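Local structure of 5-dehydro-2-deoxygluconokinase (Bacillus halodurans C-125, 2QCV) at residues 295-306 with 314-323; 149-159 with 188-199. The protein probably phosphorylates 5-dehydro-2-deoxy-D-gluconate with ATP, a late step of myo-inositol breakdown, as a member of the PfkB carbohydrate kinase family. All blocks are in the same frame, centred on the assembly; numbering follows the deposited sequence. Where two conformers were deposited one is given.

Contact 1: 295-306 with 314-323; sequences YGSASASIVVSK and PSVEEIEALI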
# COMPACT_ATOMS: atom_id res chain seq x y z
N TYR A 295 -31.64 -28.06 17.13
CA TYR A 295 -30.54 -28.59 16.35
C TYR A 295 -29.33 -27.67 16.36
O TYR A 295 -28.24 -28.16 16.55
CB TYR A 295 -30.97 -28.90 14.91
CG TYR A 295 -31.62 -30.25 14.76
CD1 TYR A 295 -32.94 -30.48 15.23
CD2 TYR A 295 -30.96 -31.29 14.12
CE1 TYR A 295 -33.53 -31.70 15.08
CE2 TYR A 295 -31.58 -32.57 13.97
CZ TYR A 295 -32.86 -32.75 14.45
OH TYR A 295 -33.51 -33.96 14.33
N GLY A 296 -29.51 -26.36 16.19
CA GLY A 296 -28.37 -25.44 16.16
C GLY A 296 -27.70 -25.41 17.53
O GLY A 296 -26.48 -25.50 17.66
N SER A 297 -28.53 -25.32 18.57
CA SER A 297 -28.00 -25.27 19.91
C SER A 297 -27.28 -26.55 20.33
O SER A 297 -26.20 -26.49 20.95
CB SER A 297 -29.12 -24.96 20.91
OG SER A 297 -29.88 -23.86 20.48
N ALA A 298 -27.84 -27.70 20.00
CA ALA A 298 -27.21 -28.97 20.34
C ALA A 298 -25.86 -29.14 19.62
O ALA A 298 -24.86 -29.59 20.21
CB ALA A 298 -28.19 -30.16 20.03
N SER A 299 -25.83 -28.82 18.34
CA SER A 299 -24.60 -28.90 17.56
C SER A 299 -23.51 -27.98 18.12
O SER A 299 -22.36 -28.38 18.22
CB SER A 299 -24.85 -28.55 16.09
OG SER A 299 -23.75 -28.94 15.28
N ALA A 300 -23.87 -26.73 18.43
CA ALA A 300 -22.96 -25.81 19.14
C ALA A 300 -22.36 -26.38 20.40
O ALA A 300 -21.15 -26.27 20.64
CB ALA A 300 -23.65 -24.50 19.46
N SER A 301 -23.20 -26.99 21.22
CA SER A 301 -22.74 -27.62 22.43
C SER A 301 -21.74 -28.75 22.15
O SER A 301 -20.75 -28.86 22.83
CB SER A 301 -23.91 -28.16 23.24
OG SER A 301 -23.49 -29.07 24.25
N ILE A 302 -22.00 -29.58 21.16
CA ILE A 302 -21.16 -30.74 20.91
C ILE A 302 -19.79 -30.29 20.41
O ILE A 302 -18.74 -30.80 20.85
CB ILE A 302 -21.81 -31.68 19.89
CG1 ILE A 302 -23.05 -32.30 20.48
CG2 ILE A 302 -20.84 -32.81 19.47
CD1 ILE A 302 -23.96 -32.94 19.45
N VAL A 303 -19.79 -29.32 19.51
CA VAL A 303 -18.52 -28.90 18.90
C VAL A 303 -17.58 -28.29 19.94
O VAL A 303 -16.36 -28.49 19.85
CB VAL A 303 -18.74 -28.01 17.65
CG1 VAL A 303 -19.08 -26.60 18.05
CG2 VAL A 303 -17.51 -28.06 16.75
N VAL A 304 -18.11 -27.61 20.96
CA VAL A 304 -17.23 -26.98 21.98
C VAL A 304 -16.78 -27.94 23.08
O VAL A 304 -15.90 -27.60 23.87
CB VAL A 304 -17.86 -25.72 22.59
CG1 VAL A 304 -18.28 -24.78 21.50
CG2 VAL A 304 -19.05 -26.07 23.49
N SER A 305 -17.36 -29.14 23.11
CA SER A 305 -17.11 -30.10 24.18
C SER A 305 -16.36 -31.35 23.69
O SER A 305 -15.74 -32.05 24.50
CB SER A 305 -18.41 -30.52 24.84
OG SER A 305 -19.11 -31.40 23.99
N LYS A 306 -16.48 -31.62 22.38
CA LYS A 306 -15.62 -32.56 21.66
C LYS A 306 -14.18 -32.05 21.69
O LYS A 306 -13.25 -32.83 21.89
CB LYS A 306 -16.07 -32.69 20.19
CG LYS A 306 -17.28 -33.59 19.97
CD LYS A 306 -16.90 -35.00 19.56
CE LYS A 306 -17.95 -35.61 18.61
NZ LYS A 306 -17.90 -35.09 17.20
N PRO A 314 -20.27 -32.33 14.76
CA PRO A 314 -21.31 -33.28 15.16
C PRO A 314 -21.94 -34.06 14.03
O PRO A 314 -22.11 -33.54 12.94
CB PRO A 314 -22.37 -32.37 15.82
CG PRO A 314 -21.62 -31.20 16.24
CD PRO A 314 -20.59 -30.97 15.23
N SER A 315 -22.32 -35.31 14.31
CA SER A 315 -23.23 -36.07 13.47
C SER A 315 -24.69 -35.78 13.83
O SER A 315 -24.99 -35.34 14.93
CB SER A 315 -23.04 -37.58 13.66
OG SER A 315 -23.28 -37.89 15.01
N VAL A 316 -25.58 -36.07 12.89
CA VAL A 316 -27.04 -36.01 13.16
C VAL A 316 -27.41 -36.86 14.38
O VAL A 316 -28.18 -36.43 15.26
CB VAL A 316 -27.87 -36.48 11.95
CG1 VAL A 316 -29.35 -36.68 12.35
CG2 VAL A 316 -27.77 -35.50 10.82
N GLU A 317 -26.86 -38.07 14.45
CA GLU A 317 -27.10 -38.95 15.60
C GLU A 317 -26.67 -38.34 16.94
O GLU A 317 -27.40 -38.44 17.92
CB GLU A 317 -26.37 -40.29 15.40
CG GLU A 317 -26.96 -41.13 14.27
CD GLU A 317 -26.60 -40.66 12.85
OE1 GLU A 317 -25.61 -39.89 12.66
OE2 GLU A 317 -27.33 -41.07 11.92
N GLU A 318 -25.49 -37.70 16.98
CA GLU A 318 -25.02 -37.06 18.21
C GLU A 318 -25.93 -35.90 18.59
O GLU A 318 -26.28 -35.73 19.76
CB GLU A 318 -23.60 -36.51 18.07
CG GLU A 318 -22.54 -37.56 18.08
CD GLU A 318 -21.18 -37.01 17.74
OE1 GLU A 318 -21.08 -36.12 16.86
OE2 GLU A 318 -20.20 -37.47 18.37
N ILE A 319 -26.29 -35.09 17.60
CA ILE A 319 -27.21 -33.94 17.82
C ILE A 319 -28.53 -34.45 18.38
O ILE A 319 -29.02 -33.95 19.38
CB ILE A 319 -27.45 -33.11 16.52
CG1 ILE A 319 -26.17 -32.37 16.12
CG2 ILE A 319 -28.64 -32.13 16.69
CD1 ILE A 319 -26.11 -31.88 14.68
N GLU A 320 -29.10 -35.47 17.75
CA GLU A 320 -30.43 -35.97 18.15
C GLU A 320 -30.44 -36.62 19.55
O GLU A 320 -31.39 -36.44 20.33
CB GLU A 320 -31.01 -36.85 17.07
CG GLU A 320 -31.42 -36.00 15.88
CD GLU A 320 -31.91 -36.77 14.67
OE1 GLU A 320 -31.75 -38.01 14.63
OE2 GLU A 320 -32.47 -36.10 13.75
N ALA A 321 -29.37 -37.33 19.89
CA ALA A 321 -29.21 -37.91 21.20
C ALA A 321 -29.15 -36.81 22.29
O ALA A 321 -29.69 -36.97 23.39
CB ALA A 321 -27.96 -38.78 21.22
N LEU A 322 -28.46 -35.72 21.97
CA LEU A 322 -28.31 -34.62 22.93
C LEU A 322 -29.66 -33.93 23.12
O LEU A 322 -30.03 -33.58 24.25
CB LEU A 322 -27.20 -33.65 22.49
CG LEU A 322 -26.80 -32.62 23.56
CD1 LEU A 322 -26.03 -33.32 24.70
CD2 LEU A 322 -26.00 -31.42 22.97
N ILE A 323 -30.38 -33.75 22.01
CA ILE A 323 -31.75 -33.17 22.07
C ILE A 323 -32.67 -34.06 22.91
O ILE A 323 -33.41 -33.56 23.77
CB ILE A 323 -32.35 -32.93 20.68
CG1 ILE A 323 -31.55 -31.84 19.93
CG2 ILE A 323 -33.84 -32.54 20.78
CD1 ILE A 323 -32.01 -31.64 18.45

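Contact 2: 149-159 with 188-199; sequences LSKSPSREAVL and ETAVYYSLVAEQ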
# COMPACT_ATOMS: atom_id res chain seq x y z
N LEU A 149 -17.51 -9.39 3.71
CA LEU A 149 -17.80 -8.01 3.34
C LEU A 149 -16.74 -7.04 3.84
O LEU A 149 -16.85 -5.84 3.57
CB LEU A 149 -19.16 -7.58 3.90
CG LEU A 149 -20.40 -8.35 3.48
CD1 LEU A 149 -21.63 -8.08 4.41
CD2 LEU A 149 -20.76 -7.99 2.04
N SER A 150 -15.74 -7.52 4.59
CA SER A 150 -14.78 -6.66 5.28
C SER A 150 -13.82 -5.92 4.34
O SER A 150 -13.30 -4.87 4.72
CB SER A 150 -13.98 -7.43 6.34
OG SER A 150 -13.13 -8.43 5.76
N LYS A 151 -13.60 -6.43 3.12
CA LYS A 151 -12.66 -5.79 2.21
C LYS A 151 -13.10 -6.08 0.78
O LYS A 151 -13.60 -7.14 0.50
CB LYS A 151 -11.23 -6.38 2.38
CG LYS A 151 -10.51 -6.15 3.68
CD LYS A 151 -10.04 -4.71 3.85
CE LYS A 151 -9.68 -4.43 5.33
NZ LYS A 151 -9.73 -2.97 5.65
N SER A 152 -12.83 -5.13 -0.10
CA SER A 152 -12.84 -5.39 -1.54
C SER A 152 -11.60 -6.17 -2.00
O SER A 152 -10.51 -5.97 -1.45
CB SER A 152 -12.88 -4.04 -2.26
OG SER A 152 -14.05 -3.30 -1.91
N PRO A 153 -11.71 -6.96 -3.08
CA PRO A 153 -12.90 -7.18 -3.91
C PRO A 153 -13.89 -8.18 -3.41
O PRO A 153 -14.96 -8.32 -4.01
CB PRO A 153 -12.32 -7.66 -5.23
CG PRO A 153 -11.07 -8.34 -4.86
CD PRO A 153 -10.52 -7.60 -3.68
N SER A 154 -13.59 -8.87 -2.32
CA SER A 154 -14.53 -9.87 -1.77
C SER A 154 -15.91 -9.24 -1.52
O SER A 154 -16.96 -9.85 -1.83
CB SER A 154 -13.98 -10.50 -0.47
OG SER A 154 -14.97 -11.34 0.11
N ARG A 155 -15.93 -8.04 -0.94
CA ARG A 155 -17.19 -7.33 -0.66
C ARG A 155 -18.10 -7.26 -1.89
O ARG A 155 -19.30 -7.59 -1.80
CB ARG A 155 -16.84 -5.93 -0.09
CG ARG A 155 -17.94 -4.90 0.12
CD ARG A 155 -17.27 -3.57 0.52
NE ARG A 155 -16.75 -3.71 1.86
CZ ARG A 155 -15.99 -2.84 2.51
NH1 ARG A 155 -15.68 -1.69 1.96
NH2 ARG A 155 -15.62 -3.10 3.75
N GLU A 156 -17.55 -6.88 -3.04
CA GLU A 156 -18.33 -6.79 -4.30
C GLU A 156 -18.70 -8.15 -4.87
O GLU A 156 -19.79 -8.31 -5.46
CB GLU A 156 -17.60 -5.98 -5.37
CG GLU A 156 -17.33 -4.59 -4.99
CD GLU A 156 -16.12 -4.43 -4.08
OE1 GLU A 156 -15.07 -4.90 -4.45
OE2 GLU A 156 -16.22 -3.74 -3.08
N ALA A 157 -17.82 -9.14 -4.70
CA ALA A 157 -18.14 -10.50 -5.07
C ALA A 157 -19.37 -10.98 -4.29
O ALA A 157 -20.27 -11.59 -4.86
CB ALA A 157 -16.93 -11.47 -4.80
N VAL A 158 -19.42 -10.69 -2.99
CA VAL A 158 -20.57 -11.07 -2.17
C VAL A 158 -21.82 -10.34 -2.61
O VAL A 158 -22.90 -10.93 -2.73
CB VAL A 158 -20.31 -10.82 -0.68
CG1 VAL A 158 -21.57 -11.01 0.14
CG2 VAL A 158 -19.15 -11.79 -0.17
N LEU A 159 -21.71 -9.03 -2.84
CA LEU A 159 -22.89 -8.28 -3.28
C LEU A 159 -23.42 -8.84 -4.62
O LEU A 159 -24.66 -8.91 -4.84
CB LEU A 159 -22.57 -6.78 -3.31
CG LEU A 159 -22.28 -6.08 -1.96
CD1 LEU A 159 -21.84 -4.61 -2.21
CD2 LEU A 159 -23.52 -6.16 -1.09
N GLU A 188 -18.32 1.32 9.74
CA GLU A 188 -18.13 0.67 8.45
C GLU A 188 -18.83 -0.70 8.40
O GLU A 188 -19.54 -1.02 7.45
CB GLU A 188 -16.63 0.50 8.18
CG GLU A 188 -16.27 -0.23 6.94
CD GLU A 188 -14.85 -0.78 7.01
OE1 GLU A 188 -14.30 -0.92 8.12
OE2 GLU A 188 -14.30 -1.07 5.95
N THR A 189 -18.65 -1.48 9.47
CA THR A 189 -19.33 -2.76 9.57
C THR A 189 -20.85 -2.54 9.50
O THR A 189 -21.52 -3.23 8.75
CB THR A 189 -18.90 -3.55 10.84
OG1 THR A 189 -17.45 -3.56 10.92
CG2 THR A 189 -19.46 -4.97 10.81
N ALA A 190 -21.38 -1.57 10.24
CA ALA A 190 -22.84 -1.29 10.25
C ALA A 190 -23.37 -0.97 8.84
O ALA A 190 -24.39 -1.50 8.40
CB ALA A 190 -23.16 -0.13 11.21
N VAL A 191 -22.62 -0.16 8.11
CA VAL A 191 -23.00 0.19 6.76
C VAL A 191 -23.26 -1.05 5.88
O VAL A 191 -24.28 -1.14 5.20
CB VAL A 191 -21.96 1.15 6.15
CG1 VAL A 191 -22.11 1.24 4.58
CG2 VAL A 191 -22.08 2.52 6.81
N TYR A 192 -22.33 -1.98 5.86
CA TYR A 192 -22.43 -3.16 4.99
C TYR A 192 -23.34 -4.26 5.55
O TYR A 192 -24.11 -4.85 4.82
CB TYR A 192 -21.05 -3.69 4.67
CG TYR A 192 -20.34 -2.72 3.76
CD1 TYR A 192 -20.74 -2.58 2.45
CD2 TYR A 192 -19.33 -1.91 4.23
CE1 TYR A 192 -20.16 -1.67 1.61
CE2 TYR A 192 -18.72 -0.99 3.41
CZ TYR A 192 -19.14 -0.89 2.07
OH TYR A 192 -18.56 0.01 1.22
N TYR A 193 -23.25 -4.48 6.86
CA TYR A 193 -24.18 -5.43 7.50
C TYR A 193 -25.63 -5.01 7.33
O TYR A 193 -26.46 -5.86 7.06
CB TYR A 193 -23.88 -5.59 8.99
CG TYR A 193 -22.79 -6.59 9.33
CD1 TYR A 193 -21.77 -6.91 8.43
CD2 TYR A 193 -22.76 -7.20 10.57
CE1 TYR A 193 -20.78 -7.83 8.75
CE2 TYR A 193 -21.79 -8.15 10.89
CZ TYR A 193 -20.82 -8.46 9.98
OH TYR A 193 -19.86 -9.39 10.29
N SER A 194 -25.98 -3.74 7.57
CA SER A 194 -27.37 -3.27 7.39
C SER A 194 -27.85 -3.47 5.94
O SER A 194 -28.92 -4.02 5.69
CB SER A 194 -27.52 -1.82 7.84
OG SER A 194 -26.64 -0.94 7.14
N LEU A 195 -27.02 -3.08 5.00
CA LEU A 195 -27.32 -3.16 3.55
C LEU A 195 -27.60 -4.61 3.15
O LEU A 195 -28.63 -4.91 2.53
CB LEU A 195 -26.12 -2.62 2.77
CG LEU A 195 -25.81 -3.08 1.32
CD1 LEU A 195 -26.96 -2.72 0.45
CD2 LEU A 195 -24.50 -2.46 0.79
N VAL A 196 -26.70 -5.50 3.56
CA VAL A 196 -26.81 -6.91 3.21
C VAL A 196 -28.01 -7.57 3.94
O VAL A 196 -28.80 -8.27 3.32
CB VAL A 196 -25.52 -7.67 3.42
CG1 VAL A 196 -25.75 -9.18 3.20
CG2 VAL A 196 -24.45 -7.09 2.40
N ALA A 197 -28.18 -7.28 5.24
CA ALA A 197 -29.32 -7.87 5.96
C ALA A 197 -30.63 -7.44 5.31
O ALA A 197 -31.58 -8.24 5.20
CB ALA A 197 -29.31 -7.48 7.47
N GLU A 198 -30.69 -6.20 4.81
CA GLU A 198 -31.92 -5.69 4.23
C GLU A 198 -32.32 -6.42 2.94
O GLU A 198 -33.49 -6.45 2.59
CB GLU A 198 -31.79 -4.19 3.97
CG GLU A 198 -31.90 -3.37 5.28
CD GLU A 198 -31.47 -1.92 5.11
OE1 GLU A 198 -31.24 -1.51 3.96
OE2 GLU A 198 -31.38 -1.21 6.14
N GLN A 199 -31.33 -7.02 2.29
CA GLN A 199 -31.47 -7.76 1.03
C GLN A 199 -31.71 -9.24 1.26
O GLN A 199 -32.03 -9.98 0.32
CB GLN A 199 -30.14 -7.76 0.27
CG GLN A 199 -29.57 -6.50 -0.12
CD GLN A 199 -28.55 -6.72 -1.21
OE1 GLN A 199 -28.90 -7.16 -2.30
NE2 GLN A 199 -27.30 -6.47 -0.91
O HOH W 1 -12.54 -2.99 6.40
O HOH W 2 -26.36 -6.98 -4.31

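Contact 1: 295-306 with 314-323
Two C-terminal helices of the ribokinase-like PfkB fold meet here, Y295, A298 and I302 of 289-305 facing I319, L322 and I323 of 316-325. The short segment axes approach to 8.9 Å at 108°, a steep crossing centred on A298 and I319. I319 is a knob in the hole formed by Y295, A298, S299 and I302, its CG2 lying 3.6 Å from Y295 CD2. Y295 CG lies anti to the carbonyl carbon (chi1 -84°), which lets the ring's end reach the second helix although CB does not head there. On one ring face sits I323 CD1, 3.9 Å from the centroid and 24° off the normal, a CH-pi contact. E320 OE2, at the ring's edge and in its plane, accepts from Y295 OH; their 2.4 Å separation is very short and its exact value doubtful. With an alanine in the tyrosine's place, I323 CD1 would probably lose its packing face and E320 its Y295 partner. Toward the other end, I302 CG2 packs 3.7 Å from P314 CG, and S315 and E318 form a capping box, E318 N donating to S315 OG at 3.0 Å. Helix 271-284 flanks the pair, touched by S299, V303 and V316.

Contact 2: 149-159 with 188-199
R155 extends from its backbone with CG anti to N (chi1 172°) and then bends at chi3 (-70°), which lays its guanidinium flat on the Y192 ring. The two planes differ by 19° and their centres are 3.9 Å apart, a stacked, off-centre cation-pi pair in which R155 CD also sits over the ring face. In the guanidinium plane, R155 NE and NH2 grip L149 O side-on, at 2.7 Å and 3.0 Å. R155 NH2 also reaches E188 OE2 at 3.3 Å, a salt bridge that meets the carboxylate from above its plane, while E188 OE1 accepts from E184 N. Water 1 donates to S150 O and E188 OE2 and accepts from K151 NZ. V196 CG2 receives L149 CD1 tip to tip at 3.6 Å and L159 CD2 at 3.7 Å. Helices 154-167 and 186-199 alternate with parallel strands 139-145, 171-175 and 202-206, beta-alpha-beta crossovers of the ribokinase-like sheet, and F174 lies against L149 and V196. Y192 OH is bonded to E156 of the second subunit. With stacking on one face and acceptors at its edge, the guanidinium is fixed in rotation, and its charge is probably balanced mainly by E188, with the Y192 ring adding a cation-pi contribution.

In the fold
Contacts 1 and 2 lie on opposite sides of the chain's centre, with nearest atoms about 18 Å apart, and share no helix or strand. Both are mostly buried, but by different means. In 295-306 with 314-323, steeply crossed helices bury 657 Å² by interlocking apolar side chains, aromatic Y295 and P314 among them, with polar bonds set toward the margins, and no other subunit touches them. In 149-159 with 188-199, helices running nearly parallel, 14° between segment axes, stay 12.2 Å apart and bury 438 Å²; strand 171-175 lies between them in sequence, and a charged, water-linked cluster spans part of the gap. Contact 2 also faces the second subunit.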